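Side-chain contacts in hypothetical protein PH1789 (Pyrococcus horikoshii, PDB 1WR2), which is of unknown function but belongs to the ATP-grasp family, folding as a single chain around two antiparallel sheets flanked by helices: residues Val8-Leu13 against Lys205-Glu210; Met20-Ala25 against Leu69-Ala74; Lys30-Pro35 against Val201-Asp206. All coordinates share one frame; numbering follows the deposited sequence.

Contact 1. Residues Val8-Leu13 against Lys205-Glu210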
ATOM      1  N   VAL A   8      10.561 -11.221   6.109  1.00 52.98           N
ATOM      2  CA  VAL A   8      10.052  -9.973   6.656  1.00 50.87           C
ATOM      3  C   VAL A   8       8.888 -10.266   7.598  1.00 49.75           C
ATOM      4  O   VAL A   8       8.784  -9.673   8.671  1.00 50.22           O
ATOM      5  CB  VAL A   8       9.587  -9.023   5.527  1.00 50.84           C
ATOM      6  CG1 VAL A   8       9.211  -7.669   6.104  1.00 50.23           C
ATOM      7  CG2 VAL A   8      10.693  -8.869   4.494  1.00 50.41           C
ATOM      8  N   ILE A   9       8.018 -11.190   7.200  1.00 48.33           N
ATOM      9  CA  ILE A   9       6.874 -11.558   8.029  1.00 48.37           C
ATOM     10  C   ILE A   9       7.327 -12.151   9.366  1.00 50.44           C
ATOM     11  O   ILE A   9       6.910 -11.692  10.433  1.00 48.95           O
ATOM     12  CB  ILE A   9       5.963 -12.573   7.303  1.00 46.12           C
ATOM     13  CG1 ILE A   9       5.238 -11.881   6.145  1.00 44.84           C
ATOM     14  CG2 ILE A   9       4.961 -13.163   8.274  1.00 45.80           C
ATOM     15  CD1 ILE A   9       4.381 -12.805   5.304  1.00 44.30           C
ATOM     16  N   GLU A  10       8.179 -13.170   9.309  1.00 53.69           N
ATOM     17  CA  GLU A  10       8.682 -13.808  10.525  1.00 57.23           C
ATOM     18  C   GLU A  10       9.287 -12.771  11.467  1.00 58.00           C
ATOM     19  O   GLU A  10       8.987 -12.746  12.665  1.00 58.19           O
ATOM     20  CB  GLU A  10       9.744 -14.858  10.182  1.00 59.52           C
ATOM     21  CG  GLU A  10       9.204 -16.181   9.650  1.00 64.16           C
ATOM     22  CD  GLU A  10       8.224 -16.847  10.609  1.00 67.31           C
ATOM     23  OE1 GLU A  10       8.412 -16.731  11.840  1.00 69.78           O
ATOM     24  OE2 GLU A  10       7.271 -17.501  10.131  1.00 69.09           O
ATOM     25  N   GLU A  11      10.141 -11.919  10.911  1.00 58.16           N
ATOM     26  CA  GLU A  11      10.813 -10.872  11.675  1.00 59.88           C
ATOM     27  C   GLU A  11       9.824 -10.044  12.492  1.00 58.61           C
ATOM     28  O   GLU A  11      10.054  -9.767  13.671  1.00 58.76           O
ATOM     29  CB  GLU A  11      11.597  -9.970  10.718  1.00 62.64           C
ATOM     30  CG  GLU A  11      12.476  -8.926  11.397  1.00 67.89           C
ATOM     31  CD  GLU A  11      13.419  -8.231  10.421  1.00 70.23           C
ATOM     32  OE1 GLU A  11      14.174  -7.334  10.857  1.00 72.14           O
ATOM     33  OE2 GLU A  11      13.407  -8.584   9.220  1.00 71.47           O
ATOM     34  N   VAL A  12       8.722  -9.656  11.859  1.00 56.58           N
ATOM     35  CA  VAL A  12       7.698  -8.864  12.522  1.00 55.84           C
ATOM     36  C   VAL A  12       7.038  -9.657  13.643  1.00 56.51           C
ATOM     37  O   VAL A  12       6.864  -9.154  14.757  1.00 55.78           O
ATOM     38  CB  VAL A  12       6.613  -8.413  11.514  1.00 55.35           C
ATOM     39  CG1 VAL A  12       5.490  -7.698  12.236  1.00 53.39           C
ATOM     40  CG2 VAL A  12       7.234  -7.499  10.466  1.00 54.02           C
ATOM     41  N   LEU A  13       6.666 -10.897  13.345  1.00 56.39           N
ATOM     42  CA  LEU A  13       6.025 -11.754  14.333  1.00 57.53           C
ATOM     43  C   LEU A  13       6.962 -11.982  15.516  1.00 58.69           C
ATOM     44  O   LEU A  13       6.518 -12.041  16.664  1.00 59.04           O
ATOM     45  CB  LEU A  13       5.634 -13.091  13.694  1.00 56.38           C
ATOM     46  CG  LEU A  13       4.540 -13.013  12.618  1.00 55.26           C
ATOM     47  CD1 LEU A  13       4.484 -14.320  11.834  1.00 54.99           C
ATOM     48  CD2 LEU A  13       3.197 -12.713  13.272  1.00 53.19           C
ATOM     49  N   LYS A 205      -1.151 -17.829   2.968  1.00 42.37           N
ATOM     50  CA  LYS A 205      -2.439 -17.918   3.648  1.00 45.59           C
ATOM     51  C   LYS A 205      -2.390 -18.215   5.148  1.00 45.64           C
ATOM     52  O   LYS A 205      -3.300 -17.829   5.885  1.00 44.77           O
ATOM     53  CB  LYS A 205      -3.365 -18.921   2.946  1.00 48.27           C
ATOM     54  CG  LYS A 205      -2.831 -20.324   2.783  1.00 53.83           C
ATOM     55  CD  LYS A 205      -3.921 -21.210   2.190  1.00 56.55           C
ATOM     56  CE  LYS A 205      -3.371 -22.540   1.700  1.00 60.34           C
ATOM     57  NZ  LYS A 205      -2.469 -22.363   0.518  1.00 62.46           N
ATOM     58  N   ASP A 206      -1.341 -18.882   5.617  1.00 46.20           N
ATOM     59  CA  ASP A 206      -1.250 -19.170   7.047  1.00 47.36           C
ATOM     60  C   ASP A 206      -0.639 -18.000   7.814  1.00 46.28           C
ATOM     61  O   ASP A 206      -0.698 -17.950   9.045  1.00 44.38           O
ATOM     62  CB  ASP A 206      -0.423 -20.434   7.294  1.00 51.13           C
ATOM     63  CG  ASP A 206      -1.166 -21.695   6.907  1.00 54.23           C
ATOM     64  OD1 ASP A 206      -2.296 -21.892   7.405  1.00 55.57           O
ATOM     65  OD2 ASP A 206      -0.622 -22.488   6.108  1.00 57.30           O
ATOM     66  N   TYR A 207      -0.062 -17.056   7.077  1.00 44.59           N
ATOM     67  CA  TYR A 207       0.569 -15.887   7.676  1.00 45.33           C
ATOM     68  C   TYR A 207      -0.322 -14.653   7.744  1.00 44.55           C
ATOM     69  O   TYR A 207      -0.465 -14.032   8.801  1.00 43.45           O
ATOM     70  CB  TYR A 207       1.828 -15.510   6.896  1.00 47.83           C
ATOM     71  CG  TYR A 207       2.949 -16.514   6.983  1.00 52.85           C
ATOM     72  CD1 TYR A 207       3.633 -16.725   8.181  1.00 54.74           C
ATOM     73  CD2 TYR A 207       3.329 -17.255   5.867  1.00 54.54           C
ATOM     74  CE1 TYR A 207       4.672 -17.646   8.262  1.00 58.01           C
ATOM     75  CE2 TYR A 207       4.364 -18.180   5.937  1.00 57.76           C
ATOM     76  CZ  TYR A 207       5.031 -18.370   7.134  1.00 58.77           C
ATOM     77  OH  TYR A 207       6.056 -19.285   7.201  1.00 62.67           O
ATOM     78  N   ILE A 208      -0.909 -14.304   6.603  1.00 42.54           N
ATOM     79  CA  ILE A 208      -1.745 -13.114   6.477  1.00 40.69           C
ATOM     80  C   ILE A 208      -3.229 -13.266   6.816  1.00 40.28           C
ATOM     81  O   ILE A 208      -3.915 -14.153   6.309  1.00 38.30           O
ATOM     82  CB  ILE A 208      -1.621 -12.549   5.044  1.00 41.89           C
ATOM     83  CG1 ILE A 208      -0.146 -12.309   4.729  1.00 39.19           C
ATOM     84  CG2 ILE A 208      -2.438 -11.259   4.895  1.00 39.41           C
ATOM     85  CD1 ILE A 208       0.140 -12.117   3.259  1.00 38.27           C
ATOM     86  N   LYS A 209      -3.713 -12.388   7.689  1.00 38.12           N
ATOM     87  CA  LYS A 209      -5.120 -12.381   8.079  1.00 38.79           C
ATOM     88  C   LYS A 209      -5.858 -11.523   7.053  1.00 38.14           C
ATOM     89  O   LYS A 209      -6.854 -11.952   6.463  1.00 38.26           O
ATOM     90  CB  LYS A 209      -5.274 -11.776   9.474  1.00 38.85           C
ATOM     91  CG  LYS A 209      -6.700 -11.695   9.988  1.00 41.87           C
ATOM     92  CD  LYS A 209      -6.717 -11.104  11.403  1.00 46.53           C
ATOM     93  CE  LYS A 209      -8.119 -11.070  12.000  1.00 47.05           C
ATOM     94  NZ  LYS A 209      -9.019 -10.165  11.237  1.00 50.23           N
ATOM     95  N   GLU A 210      -5.361 -10.305   6.846  1.00 34.87           N
ATOM     96  CA  GLU A 210      -5.961  -9.392   5.882  1.00 35.66           C
ATOM     97  C   GLU A 210      -4.959  -8.362   5.379  1.00 34.07           C
ATOM     98  O   GLU A 210      -3.900  -8.165   5.968  1.00 31.46           O
ATOM     99  CB  GLU A 210      -7.185  -8.696   6.492  1.00 36.55           C
ATOM    100  CG  GLU A 210      -6.952  -8.090   7.861  1.00 43.12           C
ATOM    101  CD  GLU A 210      -8.218  -7.521   8.466  1.00 43.47           C
ATOM    102  OE1 GLU A 210      -9.223  -8.259   8.566  1.00 47.68           O
ATOM    103  OE2 GLU A 210      -8.207  -6.336   8.847  1.00 45.31           O
TER
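OE2 of E10 comes up to the edge of the Y207 ring and lies 3.2 Å from CE1 of Y207. The oxygen sits near the ring plane and meets ring carbon, not the hydroxyl, since E10 OE2 is 3.6 Å from Y207 OH. No hydrogen bond crosses this contact. The carboxylate stands almost upright against the ring, with the two planes 77° apart. E10 reaches this place through a bent chain: chi2 of -57° folds the acid back toward the tyrosine. The methyl CG2 of I9 approaches the same ring obliquely, 3.8 Å from CD1 of Y207. The other branch of I9 ends on the tyrosine stem, with I9 CD1 4.0 Å from Y207 CB. Both segments belong to the ATP-grasp fold. Helix 3-14 lies against the six-stranded antiparallel sheet, and Y207 comes just before strand 208-218 of that sheet. I9 and L13 are one helical turn apart and also touch L234 on strand 225-234. The backbone of Y207 pairs with K235, which fixes the base of the ring just before strand 208-218. Further along, K209 and E210 both face I233 in a classic beta bulge. Their side chains pair weakly through K209 NZ and E210 OE1 at 3.3 Å, while E210 also has R231 as a salt-bridge partner. L13 makes a looser contact at the ring edge, its CD1 4.5 Å from CD1 of Y207.

Contact 2. Residues Met20-Ala25 against Leu69-Ala74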
ATOM      1  N   MET A  20       1.793  -4.864  10.222  1.00 39.35           N
ATOM      2  CA  MET A  20       3.020  -4.460   9.552  1.00 38.52           C
ATOM      3  C   MET A  20       2.941  -2.987   9.159  1.00 38.66           C
ATOM      4  O   MET A  20       1.887  -2.510   8.731  1.00 38.49           O
ATOM      5  CB  MET A  20       3.234  -5.296   8.287  1.00 36.48           C
ATOM      6  CG  MET A  20       3.260  -6.789   8.518  1.00 38.92           C
ATOM      7  SD  MET A  20       3.689  -7.699   7.015  1.00 42.26           S
ATOM      8  CE  MET A  20       5.464  -7.475   6.982  1.00 40.92           C
ATOM      9  N   VAL A  21       4.051  -2.264   9.296  1.00 37.60           N
ATOM     10  CA  VAL A  21       4.075  -0.854   8.913  1.00 34.59           C
ATOM     11  C   VAL A  21       4.246  -0.787   7.399  1.00 33.02           C
ATOM     12  O   VAL A  21       4.627  -1.767   6.773  1.00 32.76           O
ATOM     13  CB  VAL A  21       5.217  -0.077   9.630  1.00 36.42           C
ATOM     14  CG1 VAL A  21       4.958  -0.065  11.139  1.00 34.17           C
ATOM     15  CG2 VAL A  21       6.552  -0.712   9.328  1.00 34.24           C
ATOM     16  N   GLU A  22       3.956   0.364   6.812  1.00 33.31           N
ATOM     17  CA  GLU A  22       4.019   0.519   5.365  1.00 34.51           C
ATOM     18  C   GLU A  22       5.255  -0.045   4.671  1.00 34.06           C
ATOM     19  O   GLU A  22       5.124  -0.757   3.681  1.00 32.54           O
ATOM     20  CB  GLU A  22       3.858   1.993   4.983  1.00 36.63           C
ATOM     21  CG  GLU A  22       3.712   2.233   3.488  1.00 35.35           C
ATOM     22  CD  GLU A  22       3.472   3.698   3.154  1.00 35.43           C
ATOM     23  OE1 GLU A  22       3.167   4.487   4.078  1.00 33.06           O
ATOM     24  OE2 GLU A  22       3.581   4.054   1.966  1.00 34.07           O
ATOM     25  N   TYR A  23       6.450   0.244   5.182  1.00 34.66           N
ATOM     26  CA  TYR A  23       7.641  -0.250   4.507  1.00 37.32           C
ATOM     27  C   TYR A  23       7.778  -1.756   4.590  1.00 37.42           C
ATOM     28  O   TYR A  23       8.290  -2.373   3.661  1.00 37.82           O
ATOM     29  CB  TYR A  23       8.914   0.458   5.020  1.00 41.83           C
ATOM     30  CG  TYR A  23       9.473  -0.048   6.328  1.00 44.32           C
ATOM     31  CD1 TYR A  23      10.210  -1.231   6.391  1.00 46.48           C
ATOM     32  CD2 TYR A  23       9.266   0.660   7.510  1.00 45.64           C
ATOM     33  CE1 TYR A  23      10.727  -1.697   7.609  1.00 47.75           C
ATOM     34  CE2 TYR A  23       9.773   0.206   8.726  1.00 46.79           C
ATOM     35  CZ  TYR A  23      10.499  -0.971   8.768  1.00 46.94           C
ATOM     36  OH  TYR A  23      10.977  -1.420   9.972  1.00 47.99           O
ATOM     37  N   GLU A  24       7.301  -2.360   5.680  1.00 35.88           N
ATOM     38  CA  GLU A  24       7.391  -3.821   5.834  1.00 37.65           C
ATOM     39  C   GLU A  24       6.402  -4.503   4.901  1.00 36.61           C
ATOM     40  O   GLU A  24       6.707  -5.530   4.300  1.00 39.05           O
ATOM     41  CB  GLU A  24       7.077  -4.244   7.273  1.00 36.06           C
ATOM     42  CG  GLU A  24       8.007  -3.649   8.304  1.00 39.03           C
ATOM     43  CD  GLU A  24       7.528  -3.889   9.722  1.00 39.82           C
ATOM     44  OE1 GLU A  24       6.303  -3.810   9.952  1.00 37.53           O
ATOM     45  OE2 GLU A  24       8.376  -4.141  10.601  1.00 41.89           O
ATOM     46  N   ALA A  25       5.201  -3.939   4.806  1.00 35.72           N
ATOM     47  CA  ALA A  25       4.169  -4.480   3.923  1.00 33.44           C
ATOM     48  C   ALA A  25       4.687  -4.445   2.486  1.00 32.94           C
ATOM     49  O   ALA A  25       4.625  -5.444   1.764  1.00 31.27           O
ATOM     50  CB  ALA A  25       2.893  -3.648   4.042  1.00 31.46           C
ATOM     51  N   LEU A  69      -0.731   3.259  12.663  1.00 47.41           N
ATOM     52  CA  LEU A  69      -1.014   2.651  11.369  1.00 50.79           C
ATOM     53  C   LEU A  69      -1.831   3.571  10.453  1.00 51.99           C
ATOM     54  O   LEU A  69      -1.613   3.606   9.244  1.00 52.19           O
ATOM     55  CB  LEU A  69      -1.744   1.322  11.571  1.00 52.03           C
ATOM     56  CG  LEU A  69      -1.016   0.283  12.433  1.00 55.38           C
ATOM     57  CD1 LEU A  69      -1.951  -0.898  12.689  1.00 54.79           C
ATOM     58  CD2 LEU A  69       0.269  -0.178  11.749  1.00 53.69           C
ATOM     59  N   HIS A  70      -2.772   4.313  11.029  1.00 54.46           N
ATOM     60  CA  HIS A  70      -3.595   5.239  10.254  1.00 55.38           C
ATOM     61  C   HIS A  70      -2.869   6.584  10.204  1.00 54.52           C
ATOM     62  O   HIS A  70      -3.194   7.520  10.937  1.00 53.66           O
ATOM     63  CB  HIS A  70      -4.967   5.402  10.910  1.00 60.06           C
ATOM     64  CG  HIS A  70      -5.957   6.144  10.067  1.00 64.87           C
ATOM     65  ND1 HIS A  70      -7.224   6.459  10.510  1.00 66.48           N
ATOM     66  CD2 HIS A  70      -5.874   6.617   8.800  1.00 67.36           C
ATOM     67  CE1 HIS A  70      -7.879   7.092   9.553  1.00 67.83           C
ATOM     68  NE2 HIS A  70      -7.082   7.202   8.504  1.00 68.73           N
ATOM     69  N   LYS A  71      -1.877   6.663   9.324  1.00 52.84           N
ATOM     70  CA  LYS A  71      -1.057   7.859   9.174  1.00 52.06           C
ATOM     71  C   LYS A  71      -1.805   9.173   8.946  1.00 51.72           C
ATOM     72  O   LYS A  71      -1.469  10.182   9.563  1.00 52.39           O
ATOM     73  CB  LYS A  71      -0.032   7.635   8.055  1.00 49.93           C
ATOM     74  CG  LYS A  71       0.943   6.489   8.340  1.00 49.70           C
ATOM     75  CD  LYS A  71       2.010   6.353   7.251  1.00 50.24           C
ATOM     76  CE  LYS A  71       1.413   5.907   5.922  1.00 49.78           C
ATOM     77  NZ  LYS A  71       0.949   4.490   5.960  1.00 46.81           N
ATOM     78  N   SER A  72      -2.807   9.180   8.069  1.00 52.31           N
ATOM     79  CA  SER A  72      -3.552  10.415   7.804  1.00 54.84           C
ATOM     80  C   SER A  72      -4.281  10.911   9.053  1.00 55.23           C
ATOM     81  O   SER A  72      -4.369  12.114   9.304  1.00 56.15           O
ATOM     82  CB  SER A  72      -4.565  10.206   6.674  1.00 54.02           C
ATOM     83  OG  SER A  72      -5.574   9.289   7.057  1.00 54.14           O
ATOM     84  N   ASP A  73      -4.801   9.974   9.836  1.00 55.92           N
ATOM     85  CA  ASP A  73      -5.519  10.309  11.057  1.00 57.21           C
ATOM     86  C   ASP A  73      -4.589  11.031  12.037  1.00 55.21           C
ATOM     87  O   ASP A  73      -4.972  12.030  12.647  1.00 54.38           O
ATOM     88  CB  ASP A  73      -6.072   9.027  11.693  1.00 60.91           C
ATOM     89  CG  ASP A  73      -7.159   9.295  12.719  1.00 65.12           C
ATOM     90  OD1 ASP A  73      -8.170   9.944  12.370  1.00 67.13           O
ATOM     91  OD2 ASP A  73      -7.004   8.843  13.875  1.00 66.12           O
ATOM     92  N   ALA A  74      -3.364  10.525  12.171  1.00 52.31           N
ATOM     93  CA  ALA A  74      -2.372  11.100  13.078  1.00 49.47           C
ATOM     94  C   ALA A  74      -1.636  12.289  12.472  1.00 48.92           C
ATOM     95  O   ALA A  74      -0.953  13.038  13.175  1.00 47.97           O
ATOM     96  CB  ALA A  74      -1.369  10.032  13.488  1.00 48.75           C
TER
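The flat carboxylate of E22 meets K71 through one oxygen, OE1, which lies 2.9 Å from K71 NZ in a salt bridge. Its other oxygen, OE2, is held by K26 and K62. Two rings nearby are covered on one face from within their own segments: Y23 by CG of E24, and H70 by CB of D73, each offset toward the rim. In this ATP-grasp fold the contact joins the first turn of helix 22-30 to the short helix 71-74, which follows strand 59-64 of the four-stranded sheet. The hydrogen bond in the salt bridge is weak. CE of K71 is as near to E22 OE1 as NZ is, which is tight for a carbon and leaves the exact placing of the lysine end doubtful. E22 is extended, with CG anti to the backbone N (chi1 -172°), while K71 bends at chi3 and chi4, and the two chains cross at about a right angle. K71 NZ also pairs with D229, whose carboxylate lies close to that of E22, and the shared ammonium would probably ease the repulsion between these two acids. V21 is the N-cap of helix 22-30. V21 N donates to E24 OE1 at 2.8 Å, the N3-to-N-cap half of a capping box. The other oxygen, E24 OE2, forms a salt bridge with R17. Away from the ion pair, the methyl CD2 of L69 lies 4.1 Å from the carbonyl O of M20.

Contact 3. Residues Lys30-Pro35 against Val201-Asp206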
ATOM      1  N   LYS A  30       6.801  -6.240  -2.916  1.00 38.02           N
ATOM      2  CA  LYS A  30       7.879  -6.281  -3.898  1.00 39.90           C
ATOM      3  C   LYS A  30       8.393  -7.701  -4.134  1.00 39.88           C
ATOM      4  O   LYS A  30       8.745  -8.061  -5.258  1.00 38.63           O
ATOM      5  CB  LYS A  30       9.043  -5.380  -3.459  1.00 42.07           C
ATOM      6  CG  LYS A  30       8.750  -3.891  -3.582  1.00 47.55           C
ATOM      7  CD  LYS A  30       9.979  -3.032  -3.294  1.00 52.44           C
ATOM      8  CE  LYS A  30      10.427  -3.152  -1.851  1.00 54.10           C
ATOM      9  NZ  LYS A  30      11.565  -2.235  -1.573  1.00 56.88           N
ATOM     10  N   ALA A  31       8.432  -8.502  -3.074  1.00 40.55           N
ATOM     11  CA  ALA A  31       8.910  -9.876  -3.162  1.00 41.77           C
ATOM     12  C   ALA A  31       8.086 -10.680  -4.161  1.00 44.36           C
ATOM     13  O   ALA A  31       8.511 -11.746  -4.614  1.00 43.22           O
ATOM     14  CB  ALA A  31       8.858 -10.536  -1.788  1.00 42.99           C
ATOM     15  N   TYR A  32       6.902 -10.164  -4.498  1.00 43.61           N
ATOM     16  CA  TYR A  32       6.022 -10.828  -5.449  1.00 42.93           C
ATOM     17  C   TYR A  32       5.897 -10.042  -6.753  1.00 41.63           C
ATOM     18  O   TYR A  32       4.986 -10.261  -7.550  1.00 40.64           O
ATOM     19  CB  TYR A  32       4.650 -11.071  -4.808  1.00 42.75           C
ATOM     20  CG  TYR A  32       4.610 -12.335  -3.975  1.00 42.65           C
ATOM     21  CD1 TYR A  32       4.168 -13.537  -4.522  1.00 43.68           C
ATOM     22  CD2 TYR A  32       5.069 -12.344  -2.658  1.00 42.26           C
ATOM     23  CE1 TYR A  32       4.188 -14.719  -3.778  1.00 44.18           C
ATOM     24  CE2 TYR A  32       5.094 -13.519  -1.908  1.00 43.72           C
ATOM     25  CZ  TYR A  32       4.649 -14.702  -2.480  1.00 43.47           C
ATOM     26  OH  TYR A  32       4.662 -15.865  -1.748  1.00 45.91           O
ATOM     27  N   GLY A  33       6.821  -9.111  -6.955  1.00 40.61           N
ATOM     28  CA  GLY A  33       6.839  -8.337  -8.182  1.00 39.92           C
ATOM     29  C   GLY A  33       5.783  -7.276  -8.398  1.00 39.29           C
ATOM     30  O   GLY A  33       5.656  -6.770  -9.510  1.00 39.18           O
ATOM     31  N   LEU A  34       5.025  -6.939  -7.359  1.00 38.39           N
ATOM     32  CA  LEU A  34       3.995  -5.907  -7.460  1.00 36.59           C
ATOM     33  C   LEU A  34       4.658  -4.550  -7.686  1.00 36.27           C
ATOM     34  O   LEU A  34       5.777  -4.325  -7.239  1.00 33.95           O
ATOM     35  CB  LEU A  34       3.151  -5.889  -6.180  1.00 36.20           C
ATOM     36  CG  LEU A  34       2.114  -7.012  -6.126  1.00 35.36           C
ATOM     37  CD1 LEU A  34       1.649  -7.261  -4.703  1.00 35.93           C
ATOM     38  CD2 LEU A  34       0.943  -6.615  -7.031  1.00 35.89           C
ATOM     39  N   PRO A  35       3.967  -3.624  -8.374  1.00 35.97           N
ATOM     40  CA  PRO A  35       4.513  -2.294  -8.659  1.00 37.01           C
ATOM     41  C   PRO A  35       4.628  -1.318  -7.494  1.00 37.59           C
ATOM     42  O   PRO A  35       3.738  -0.507  -7.266  1.00 40.28           O
ATOM     43  CB  PRO A  35       3.582  -1.772  -9.739  1.00 37.71           C
ATOM     44  CG  PRO A  35       2.260  -2.317  -9.288  1.00 35.52           C
ATOM     45  CD  PRO A  35       2.612  -3.759  -8.939  1.00 35.60           C
ATOM     46  N   VAL A 201      -1.127 -14.068  -1.471  1.00 33.45           N
ATOM     47  CA  VAL A 201      -2.026 -14.495  -0.402  1.00 32.92           C
ATOM     48  C   VAL A 201      -2.162 -16.016  -0.312  1.00 35.09           C
ATOM     49  O   VAL A 201      -2.193 -16.580   0.787  1.00 34.42           O
ATOM     50  CB  VAL A 201      -3.422 -13.866  -0.581  1.00 32.11           C
ATOM     51  CG1 VAL A 201      -4.361 -14.322   0.535  1.00 28.52           C
ATOM     52  CG2 VAL A 201      -3.292 -12.345  -0.586  1.00 29.92           C
ATOM     53  N   ASP A 202      -2.249 -16.676  -1.461  1.00 34.79           N
ATOM     54  CA  ASP A 202      -2.374 -18.129  -1.475  1.00 39.43           C
ATOM     55  C   ASP A 202      -1.117 -18.730  -0.825  1.00 38.99           C
ATOM     56  O   ASP A 202      -1.203 -19.598   0.039  1.00 40.64           O
ATOM     57  CB  ASP A 202      -2.553 -18.610  -2.920  1.00 40.90           C
ATOM     58  CG  ASP A 202      -2.972 -20.073  -3.015  1.00 44.04           C
ATOM     59  OD1 ASP A 202      -3.784 -20.524  -2.187  1.00 44.46           O
ATOM     60  OD2 ASP A 202      -2.500 -20.765  -3.938  1.00 46.26           O
ATOM     61  N   ASP A 203       0.050 -18.237  -1.224  1.00 40.17           N
ATOM     62  CA  ASP A 203       1.318 -18.708  -0.671  1.00 40.97           C
ATOM     63  C   ASP A 203       1.411 -18.494   0.829  1.00 42.42           C
ATOM     64  O   ASP A 203       1.828 -19.384   1.576  1.00 41.10           O
ATOM     65  CB  ASP A 203       2.482 -17.965  -1.314  1.00 42.37           C
ATOM     66  CG  ASP A 203       2.895 -18.563  -2.623  1.00 42.52           C
ATOM     67  OD1 ASP A 203       2.138 -19.397  -3.162  1.00 43.76           O
ATOM     68  OD2 ASP A 203       3.976 -18.192  -3.111  1.00 44.25           O
ATOM     69  N   LEU A 204       1.018 -17.301   1.260  1.00 40.43           N
ATOM     70  CA  LEU A 204       1.098 -16.923   2.660  1.00 40.80           C
ATOM     71  C   LEU A 204      -0.215 -17.001   3.426  1.00 41.07           C
ATOM     72  O   LEU A 204      -0.374 -16.317   4.437  1.00 39.47           O
ATOM     73  CB  LEU A 204       1.648 -15.500   2.752  1.00 40.90           C
ATOM     74  CG  LEU A 204       2.876 -15.191   1.887  1.00 39.39           C
ATOM     75  CD1 LEU A 204       3.109 -13.688   1.868  1.00 40.62           C
ATOM     76  CD2 LEU A 204       4.097 -15.926   2.419  1.00 40.21           C
ATOM     77  N   LYS A 205      -1.151 -17.829   2.968  1.00 42.37           N
ATOM     78  CA  LYS A 205      -2.439 -17.918   3.648  1.00 45.59           C
ATOM     79  C   LYS A 205      -2.390 -18.215   5.148  1.00 45.64           C
ATOM     80  O   LYS A 205      -3.300 -17.829   5.885  1.00 44.77           O
ATOM     81  CB  LYS A 205      -3.365 -18.921   2.946  1.00 48.27           C
ATOM     82  CG  LYS A 205      -2.831 -20.324   2.783  1.00 53.83           C
ATOM     83  CD  LYS A 205      -3.921 -21.210   2.190  1.00 56.55           C
ATOM     84  CE  LYS A 205      -3.371 -22.540   1.700  1.00 60.34           C
ATOM     85  NZ  LYS A 205      -2.469 -22.363   0.518  1.00 62.46           N
ATOM     86  N   ASP A 206      -1.341 -18.882   5.617  1.00 46.20           N
ATOM     87  CA  ASP A 206      -1.250 -19.170   7.047  1.00 47.36           C
ATOM     88  C   ASP A 206      -0.639 -18.000   7.814  1.00 46.28           C
ATOM     89  O   ASP A 206      -0.698 -17.950   9.045  1.00 44.38           O
ATOM     90  CB  ASP A 206      -0.423 -20.434   7.294  1.00 51.13           C
ATOM     91  CG  ASP A 206      -1.166 -21.695   6.907  1.00 54.23           C
ATOM     92  OD1 ASP A 206      -2.296 -21.892   7.405  1.00 55.57           O
ATOM     93  OD2 ASP A 206      -0.622 -22.488   6.108  1.00 57.30           O
TER
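Y32 and D203 form the tight part of this contact: Y32 OH donates to D203 OD2 at 2.8 Å. In the ATP-grasp fold this links the turn after helix 22-30 to the end of helix 187-203. OD2 lies in the plane of the tyrosine ring, at its edge, and also comes within 3.5 Å of Y32 CE1. The hydroxyl meets OD2 on the anti side, 15° out of the carboxylate plane. Ring and carboxylate are turned 65° against each other. The stem of the acid is close too, with D203 CB 3.1 Å from Y32 OH. D203 keeps CG beside its backbone N (chi1 -84°), which carries OD2 to the phenol. K199 holds the other oxygen, OD1, and K2 N makes a weak hydrogen bond to Y32 OH. The contact is looser at L204, where CD1 approaches the ring obliquely, 4.3 Å from Y32 CE2. L204 is buried and also packs on V6, I9 and V28. Y32 stands in a type I turn from K30 to G33, closed by G33 N and K30 O at 2.8 Å. G33 has positive phi and faces solvent. The exposed K205 lies beyond the helix end. It folds back there, and its NZ donates to the carbonyl O of D202 at 3.1 Å.

Overall arrangement
Contact 2 is the buried one, its centre about 9 Å from the centre of the chain. Contacts 1 and 3 are partly buried and farther out. Contacts 1 and 3 share K205 and D206, at the link between helix 187-203 and strand 208-218, and they touch through I9 and L204. Each rests on one tyrosine, but in contact 3 it donates a hydrogen bond to an acid, while in contact 1 it is packed by apolar groups, with a carboxylate oxygen at its ring edge. Contact 2 relies on charge instead, in a cluster of lysines and acids. Contacts 1 and 2 meet where V8 and V12 of helix 3-14 pack on M20 and E24. Contacts 2 and 3 do not touch, although helix 22-30 runs from one toward the other.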